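Local coordinates for membrane protein (PDB 5DL5), which is an outer-membrane beta-barrel channel of the OprD porin family that probably lets small solutes, including some antibiotics, cross the outer membrane, at residues A[255-259]-A[270-274]. Residues are numbered along the deposited sequence; the frame is centred on the assembly and turned at random.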
loop_
_atom_site.group_PDB
_atom_site.type_symbol
_atom_site.label_atom_id
_atom_site.label_comp_id
_atom_site.label_asym_id
_atom_site.label_seq_id
_atom_site.Cartn_x
_atom_site.Cartn_y
_atom_site.Cartn_z
ATOM N N ALA A 255 12.988 16.059 -7.167
ATOM C CA ALA A 255 14.455 16.001 -7.166
ATOM C C ALA A 255 15.022 17.365 -6.987
ATOM O O ALA A 255 14.381 18.321 -7.410
ATOM C CB ALA A 255 15.023 15.466 -8.461
ATOM N N THR A 256 16.195 17.454 -6.339
ATOM C CA THR A 256 16.949 18.771 -6.293
ATOM C C THR A 256 18.300 18.533 -6.859
ATOM O O THR A 256 18.622 17.395 -7.280
ATOM C CB THR A 256 17.051 19.313 -4.842
ATOM O OG1 THR A 256 17.436 18.262 -3.924
ATOM C CG2 THR A 256 15.705 19.807 -4.446
ATOM N N GLY A 257 19.102 19.592 -6.885
ATOM C CA GLY A 257 20.381 19.543 -7.526
ATOM C C GLY A 257 20.277 19.505 -9.029
ATOM O O GLY A 257 19.321 20.042 -9.575
ATOM N N THR A 258 21.325 18.955 -9.681
ATOM C CA THR A 258 21.415 18.964 -11.153
ATOM C C THR A 258 20.248 18.081 -11.718
ATOM O O THR A 258 20.219 16.857 -11.411
ATOM C CB THR A 258 22.772 18.390 -11.652
ATOM O OG1 THR A 258 23.894 19.148 -11.121
ATOM C CG2 THR A 258 22.841 18.332 -13.254
ATOM N N VAL A 259 19.290 18.705 -12.430
ATOM C CA VAL A 259 18.276 18.032 -13.210
ATOM C C VAL A 259 18.367 18.500 -14.672
ATOM O O VAL A 259 18.939 19.521 -14.970
ATOM C CB VAL A 259 16.820 18.352 -12.768
ATOM C CG1 VAL A 259 16.525 17.877 -11.375
ATOM C CG2 VAL A 259 16.527 19.835 -12.837
ATOM N N GLY A 270 17.573 12.707 -15.672
ATOM C CA GLY A 270 18.750 12.546 -16.469
ATOM C C GLY A 270 19.982 12.301 -15.611
ATOM O O GLY A 270 21.038 12.193 -16.155
ATOM N N GLU A 271 19.899 12.234 -14.294
ATOM C CA GLU A 271 20.968 11.581 -13.549
ATOM C C GLU A 271 20.377 10.891 -12.344
ATOM O O GLU A 271 19.173 11.099 -12.041
ATOM C CB GLU A 271 22.031 12.567 -13.105
ATOM C CG GLU A 271 21.564 13.583 -12.115
ATOM C CD GLU A 271 22.677 14.617 -11.827
ATOM O OE1 GLU A 271 23.277 15.129 -12.797
ATOM O OE2 GLU A 271 22.922 14.916 -10.615
ATOM N N GLU A 272 21.190 10.019 -11.733
ATOM C CA GLU A 272 20.729 9.203 -10.601
ATOM C C GLU A 272 20.365 10.179 -9.431
ATOM O O GLU A 272 20.946 11.280 -9.299
ATOM C CB GLU A 272 21.773 8.125 -10.228
ATOM C CG GLU A 272 21.990 7.137 -11.376
ATOM C CD GLU A 272 22.596 5.810 -10.974
ATOM O OE1 GLU A 272 23.641 5.763 -10.288
ATOM O OE2 GLU A 272 22.024 4.767 -11.377
ATOM N N LYS A 273 19.358 9.819 -8.672
ATOM C CA LYS A 273 18.942 10.563 -7.475
ATOM C C LYS A 273 18.705 9.501 -6.412
ATOM O O LYS A 273 18.341 8.363 -6.749
ATOM C CB LYS A 273 17.677 11.360 -7.784
ATOM C CG LYS A 273 17.777 12.484 -8.811
ATOM C CD LYS A 273 18.694 13.668 -8.389
ATOM C CE LYS A 273 18.899 14.603 -9.577
ATOM N NZ LYS A 273 19.732 15.747 -9.190
ATOM N N THR A 274 19.006 9.855 -5.175
ATOM C CA THR A 274 18.972 8.960 -4.059
ATOM C C THR A 274 18.137 9.537 -2.955
ATOM O O THR A 274 18.253 10.731 -2.632
ATOM C CB THR A 274 20.422 8.731 -3.575
ATOM O OG1 THR A 274 21.057 7.899 -4.525
ATOM C CG2 THR A 274 20.478 7.897 -2.220
#
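K273 reaches into the bend of 255-259 and binds two backbone carbonyls with its ammonium group. The site belongs to an OprD-family beta-barrel. Segment 255-259 lies in the long loop after strand 233-246, and K273 stands where strand 273-286 begins. The lysine turns about its CB-CG bond (chi2 -65°) and then runs extended to NZ. Its aliphatic part passes alongside A255, whose CB lies 4.1 Å from K273 CG. Beyond it, NZ meets T256 O at 2.8 Å, tilted modestly from that carbonyl plane, with a C=O...N angle of 151°. The hydrogen bond from NZ to T258 O is unusually short at 2.5 Å, a length not to be leaned on. Its donor sits well above the carbonyl plane, off the lone pairs. Together they bridge the carbonyls on either side of G257.

E271 comes from the same segment as K273. Its OE2 forms a salt bridge with K273 NZ at 3.6 Å, which would partly balance the lysine charge. The E271 and T258 side chains cross at about a right angle. With T258 CG2 anti to the backbone N, this methyl faces the carboxylate. Outside the pair, T256 OG1 bonds N329, and the T256 and N301 backbones are hydrogen-bonded, which ties the bend to another loop. At the T258 edge the contact is van der Waals, with CG2 3.3 Å from E271 OE1.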